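Local coordinates for formimidoylglutamase (Bacillus subtilis, PDB 3M1R), which hydrolyses N-formimidoyl-L-glutamate to L-glutamate and formamide in histidine degradation, using a pair of manganese ions in each subunit, at residues F152-D157 / D245-D250; P123-G128 / G285-E290. All blocks are in the same frame, centred on the assembly; numbering follows the deposited sequence.

Contact 1 of 2, residues F152-D157 / D245-D250. With CA (calcium ion), chain B; CA (calcium ion), chain C.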
loop_
_atom_site.group_PDB
_atom_site.type_symbol
_atom_site.label_atom_id
_atom_site.label_comp_id
_atom_site.label_asym_id
_atom_site.label_seq_id
_atom_site.Cartn_x
_atom_site.Cartn_y
_atom_site.Cartn_z
ATOM N N PHE D 152 20.265 16.246 -17.626
ATOM C CA PHE D 152 19.704 16.584 -16.321
ATOM C C PHE D 152 19.905 15.377 -15.404
ATOM O O PHE D 152 19.399 14.283 -15.679
ATOM C CB PHE D 152 18.221 16.933 -16.427
ATOM C CG PHE D 152 17.956 18.277 -17.055
ATOM C CD1 PHE D 152 17.925 19.423 -16.281
ATOM C CD2 PHE D 152 17.737 18.387 -18.411
ATOM C CE1 PHE D 152 17.681 20.645 -16.856
ATOM C CE2 PHE D 152 17.504 19.618 -18.997
ATOM C CZ PHE D 152 17.466 20.742 -18.222
ATOM N N ASP D 153 20.659 15.569 -14.330
ATOM C CA ASP D 153 21.065 14.443 -13.503
ATOM C C ASP D 153 21.633 14.854 -12.152
ATOM O O ASP D 153 22.374 15.844 -12.053
ATOM C CB ASP D 153 22.109 13.591 -14.254
ATOM C CG ASP D 153 21.957 12.124 -13.960
ATOM O OD1 ASP D 153 21.763 11.827 -12.775
ATOM O OD2 ASP D 153 22.014 11.284 -14.885
ATOM N N ALA D 154 21.280 14.094 -11.110
ATOM C CA ALA D 154 21.973 14.206 -9.833
ATOM C C ALA D 154 23.360 13.569 -9.922
ATOM O O ALA D 154 24.213 13.866 -9.097
ATOM C CB ALA D 154 21.161 13.514 -8.685
ATOM N N HIS D 155 23.567 12.674 -10.893
ATOM C CA HIS D 155 24.791 11.861 -10.955
ATOM C C HIS D 155 25.542 12.023 -12.262
ATOM O O HIS D 155 24.931 12.233 -13.305
ATOM C CB HIS D 155 24.474 10.372 -10.807
ATOM C CG HIS D 155 23.441 10.073 -9.774
ATOM N ND1 HIS D 155 22.089 10.184 -10.028
ATOM C CD2 HIS D 155 23.550 9.691 -8.485
ATOM C CE1 HIS D 155 21.411 9.852 -8.949
ATOM N NE2 HIS D 155 22.268 9.559 -7.991
ATOM N N HIS D 156 26.865 11.852 -12.202
ATOM C CA HIS D 156 27.733 11.987 -13.374
ATOM C C HIS D 156 27.463 10.898 -14.401
ATOM O O HIS D 156 27.512 11.148 -15.610
ATOM C CB HIS D 156 29.211 11.954 -12.971
ATOM C CG HIS D 156 29.649 13.148 -12.178
ATOM N ND1 HIS D 156 29.630 14.428 -12.688
ATOM C CD2 HIS D 156 30.126 13.255 -10.914
ATOM C CE1 HIS D 156 30.065 15.274 -11.771
ATOM N NE2 HIS D 156 30.375 14.586 -10.684
ATOM N N ASP D 157 27.165 9.696 -13.911
ATOM C CA ASP D 157 26.947 8.522 -14.759
ATOM C C ASP D 157 28.133 8.163 -15.620
ATOM O O ASP D 157 27.970 7.837 -16.796
ATOM C CB ASP D 157 25.741 8.695 -15.669
ATOM C CG ASP D 157 24.450 8.360 -14.980
ATOM O OD1 ASP D 157 24.478 8.065 -13.761
ATOM O OD2 ASP D 157 23.405 8.377 -15.666
ATOM N N ASP D 245 17.089 12.714 -16.821
ATOM C CA ASP D 245 17.066 11.658 -15.825
ATOM C C ASP D 245 16.227 12.214 -14.690
ATOM O O ASP D 245 16.585 13.203 -14.064
ATOM C CB ASP D 245 18.482 11.345 -15.364
ATOM C CG ASP D 245 18.535 10.272 -14.278
ATOM O OD1 ASP D 245 17.573 10.073 -13.514
ATOM O OD2 ASP D 245 19.575 9.615 -14.206
HETATM N N MSE D 246 15.083 11.596 -14.460
HETATM C CA MSE D 246 14.092 12.179 -13.565
HETATM C C MSE D 246 14.588 12.265 -12.131
HETATM O O MSE D 246 14.034 13.013 -11.332
HETATM C CB MSE D 246 12.753 11.422 -13.649
HETATM C CG MSE D 246 12.029 11.605 -14.995
HETATM SE SE MSE D 246 11.452 13.458 -15.397
HETATM C CE MSE D 246 9.959 13.523 -14.130
ATOM N N ASP D 247 15.653 11.537 -11.799
ATOM C CA ASP D 247 16.130 11.585 -10.422
ATOM C C ASP D 247 16.897 12.867 -10.111
ATOM O O ASP D 247 17.291 13.091 -8.971
ATOM C CB ASP D 247 16.888 10.314 -9.996
ATOM C CG ASP D 247 18.218 10.161 -10.691
ATOM O OD1 ASP D 247 18.821 11.194 -11.107
ATOM O OD2 ASP D 247 18.658 8.994 -10.811
ATOM N N VAL D 248 17.051 13.729 -11.111
ATOM C CA VAL D 248 17.517 15.095 -10.873
ATOM C C VAL D 248 16.505 15.837 -9.981
ATOM O O VAL D 248 16.845 16.789 -9.285
ATOM C CB VAL D 248 17.691 15.861 -12.206
ATOM C CG1 VAL D 248 16.329 16.334 -12.759
ATOM C CG2 VAL D 248 18.625 17.038 -12.033
ATOM N N LEU D 249 15.253 15.386 -10.014
ATOM C CA LEU D 249 14.206 16.015 -9.227
ATOM C C LEU D 249 14.310 15.577 -7.785
ATOM O O LEU D 249 14.747 14.473 -7.497
ATOM C CB LEU D 249 12.811 15.643 -9.753
ATOM C CG LEU D 249 12.444 16.199 -11.120
ATOM C CD1 LEU D 249 11.266 15.429 -11.712
ATOM C CD2 LEU D 249 12.139 17.718 -11.053
ATOM N N ASP D 250 13.899 16.468 -6.895
ATOM C CA ASP D 250 13.841 16.212 -5.475
ATOM C C ASP D 250 12.868 15.085 -5.165
ATOM O O ASP D 250 11.807 14.964 -5.807
ATOM C CB ASP D 250 13.384 17.478 -4.754
ATOM C CG ASP D 250 13.502 17.365 -3.246
ATOM O OD1 ASP D 250 14.595 17.651 -2.703
ATOM O OD2 ASP D 250 12.502 16.997 -2.607
HETATM CA CA CA B . 20.671 9.920 -11.902
HETATM CA CA CA C . 21.953 8.879 -13.747
#

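Contact 2 of 2, residues P123-G128 / G285-E290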
loop_
_atom_site.group_PDB
_atom_site.type_symbol
_atom_site.label_atom_id
_atom_site.label_comp_id
_atom_site.label_asym_id
_atom_site.label_seq_id
_atom_site.Cartn_x
_atom_site.Cartn_y
_atom_site.Cartn_z
ATOM N N PRO D 123 13.104 12.441 -32.073
ATOM C CA PRO D 123 12.681 11.440 -31.090
ATOM C C PRO D 123 12.203 12.001 -29.742
ATOM O O PRO D 123 12.840 12.873 -29.164
ATOM C CB PRO D 123 13.940 10.591 -30.894
ATOM C CG PRO D 123 14.673 10.712 -32.196
ATOM C CD PRO D 123 14.434 12.138 -32.638
ATOM N N LEU D 124 11.065 11.492 -29.276
ATOM C CA LEU D 124 10.632 11.658 -27.899
ATOM C C LEU D 124 10.764 10.277 -27.300
ATOM O O LEU D 124 9.877 9.442 -27.454
ATOM C CB LEU D 124 9.182 12.150 -27.812
ATOM C CG LEU D 124 8.968 13.672 -27.934
ATOM C CD1 LEU D 124 9.720 14.231 -29.118
ATOM C CD2 LEU D 124 7.498 14.029 -28.029
ATOM N N ILE D 125 11.898 10.030 -26.652
ATOM C CA ILE D 125 12.214 8.699 -26.144
ATOM C C ILE D 125 11.748 8.478 -24.709
ATOM O O ILE D 125 12.118 9.209 -23.782
ATOM C CB ILE D 125 13.729 8.405 -26.230
ATOM C CG1 ILE D 125 14.276 8.856 -27.582
ATOM C CG2 ILE D 125 13.998 6.923 -25.982
ATOM C CD1 ILE D 125 15.806 8.847 -27.680
ATOM N N LEU D 126 10.937 7.450 -24.526
ATOM C CA LEU D 126 10.505 7.041 -23.178
ATOM C C LEU D 126 11.310 5.841 -22.664
ATOM O O LEU D 126 11.122 4.712 -23.120
ATOM C CB LEU D 126 9.006 6.708 -23.185
ATOM C CG LEU D 126 7.959 7.847 -23.156
ATOM C CD1 LEU D 126 8.502 9.159 -23.685
ATOM C CD2 LEU D 126 6.652 7.466 -23.868
ATOM N N GLY D 127 12.205 6.081 -21.709
ATOM C CA GLY D 127 12.877 4.985 -21.025
ATOM C C GLY D 127 11.912 4.281 -20.080
ATOM O O GLY D 127 10.793 4.758 -19.874
ATOM N N GLY D 128 12.335 3.163 -19.493
ATOM C CA GLY D 128 13.689 2.665 -19.637
ATOM C C GLY D 128 14.628 3.276 -18.613
ATOM O O GLY D 128 14.381 4.360 -18.103
ATOM N N GLY D 285 16.532 15.618 -30.270
ATOM C CA GLY D 285 15.742 14.650 -29.528
ATOM C C GLY D 285 15.702 14.898 -28.031
ATOM O O GLY D 285 16.416 15.743 -27.495
ATOM N N ILE D 286 14.818 14.178 -27.356
ATOM C CA ILE D 286 14.767 14.211 -25.918
ATOM C C ILE D 286 14.429 12.799 -25.432
ATOM O O ILE D 286 13.649 12.061 -26.065
ATOM C CB ILE D 286 13.766 15.269 -25.389
ATOM C CG1 ILE D 286 13.803 15.333 -23.857
ATOM C CG2 ILE D 286 12.349 14.991 -25.883
ATOM C CD1 ILE D 286 12.899 16.412 -23.267
ATOM N N GLU D 287 15.051 12.410 -24.329
ATOM C CA GLU D 287 14.749 11.134 -23.702
ATOM C C GLU D 287 14.469 11.363 -22.228
ATOM O O GLU D 287 15.011 12.271 -21.613
ATOM C CB GLU D 287 15.913 10.158 -23.877
ATOM C CG GLU D 287 17.143 10.573 -23.108
ATOM C CD GLU D 287 18.342 9.674 -23.392
ATOM O OE1 GLU D 287 18.246 8.796 -24.276
ATOM O OE2 GLU D 287 19.385 9.853 -22.732
ATOM N N ILE D 288 13.601 10.536 -21.671
ATOM C CA ILE D 288 13.335 10.571 -20.247
ATOM C C ILE D 288 13.666 9.214 -19.654
ATOM O O ILE D 288 13.190 8.179 -20.136
ATOM C CB ILE D 288 11.879 10.904 -19.991
ATOM C CG1 ILE D 288 11.575 12.275 -20.602
ATOM C CG2 ILE D 288 11.569 10.859 -18.483
ATOM C CD1 ILE D 288 10.122 12.611 -20.557
ATOM N N VAL D 289 14.515 9.216 -18.635
ATOM C CA VAL D 289 14.908 7.973 -18.006
ATOM C C VAL D 289 14.677 7.994 -16.505
ATOM O O VAL D 289 14.440 9.047 -15.904
ATOM C CB VAL D 289 16.400 7.622 -18.289
ATOM C CG1 VAL D 289 16.611 7.332 -19.758
ATOM C CG2 VAL D 289 17.324 8.747 -17.815
ATOM N N GLU D 290 14.717 6.792 -15.939
ATOM C CA GLU D 290 14.752 6.553 -14.505
ATOM C C GLU D 290 13.424 6.774 -13.789
ATOM O O GLU D 290 13.380 6.908 -12.572
ATOM C CB GLU D 290 15.925 7.302 -13.850
ATOM C CG GLU D 290 17.293 6.746 -14.284
ATOM C CD GLU D 290 17.587 5.304 -13.768
ATOM O OE1 GLU D 290 17.987 4.428 -14.569
ATOM O OE2 GLU D 290 17.443 5.042 -12.555
#

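Contact 1 of 2, residues F152-D157 / D245-D250
Asp-245 and Asp-153 reach across from two neighbouring strand ends to share a pair of calcium ions. Following Asp-245 outward, CB passes 3.1 Å from Phe-152 O, which accepts Asp-245 N at 3.0 Å. CG, anti to the backbone N (chi1 178°), reaches to 3.7 Å from Asp-153 OD2. OD1 appears to accept Asp-247 N, an Asx turn, though this oxygen is less certainly placed. At the tip OD2 bridges both ions, 2.6 Å from the chain B calcium and 2.5 Å from the chain C calcium. Asp-153 bridges differently, giving OD1 to the chain B ion and OD2 to the chain C ion, with its carboxylate plane turned 66° from that of Asp-245. Asp-153 OD1 also accepts His-155 N from above the carboxylate plane, forming an Asx turn between two metal ligands. This is the binuclear centre of the arginase family, where calcium probably takes the place of manganese. Asp-247 grips the chain B ion with both oxygens, and His-155 adds ND1 at 2.4 Å. The histidine ring and the Asp-247 carboxylate stand 70° apart, while Ala-154 CB sits above one face of the ring, toward its rim. Asp-157 chelates the chain C ion through OD1 and OD2, joined there by Asn-130. Val-248 packs on the strand end, CG2 against Asp-153 N (3.4 Å) and CG1 in apolar contact with Phe-152 CB.

Contact 2 of 2, residues P123-G128 / G285-E290
Ile-125 and Glu-287 lie side by side on one face of a parallel strand pair, pointing the same way, and their CB atoms come within 3.7 Å of each other. From there Ile-125 runs on through CG1, anti to its carbonyl carbon (chi1 -44°), and CD1 settles 4.0 Å from Glu-287 CB, so that aliphatic meets aliphatic at the root of an acid. The far end of the glutamate is held by others: OE2 is hydrogen-bonded to Ser-243 and Ser-133, and OE1 to Thr-136, which satisfies a buried carboxylate with three hydroxyls. On the other face Leu-124 and Ile-286 meet at an oblique angle, with Leu-124 CG 4.2 Å from Ile-286 CG2, and Leu-126 and Ile-288 follow on that face.

The backbones run 10° from parallel, and their bonds pass back and forth in the staggered pattern of a parallel sheet. Ile-125 bonds through both its backbone groups: N donates to Ile-286 O at 2.7 Å, and O accepts from Ile-288 N at 2.9 Å. Beyond the cis peptide that precedes Gly-128, a longer bond of 3.3 Å, Glu-290 N to Gly-128 O, continues the pairing of the two segments. Glu-290 itself turns through OE1 to the backbone N of Asn-130, a metal ligand, which places Glu-290 in the second shell of the metal site.

Within the central sheet of this arginase-type alpha/beta fold, strand 39-45 flanks 121-127 and strand 239-245 flanks 283-289, while helix 300-318 packs over the face bearing Leu-124, Leu-126, Ile-286 and Ile-288.

In the fold
After the first strands of the sheet, the chain enters strand 121-127, the earlier half of contact 2, and then strand 147-152, whose end opens contact 1. After 87 intervening residues, strand 239-245 returns and its end closes contact 1; helix 267-278 follows, and strand 283-289 then closes contact 2. The loop of contact 1 therefore lies wholly within the larger one, and the two do not cross. In the sheet the four strands stand in the order 121-127, 283-289, 239-245, 147-152. The contacts touch where the middle pair adjoins: Met-246 N probably donates a hydrogen bond to Val-289 O, and Met-246 packs on Ile-288, joining sheet centre and metal site.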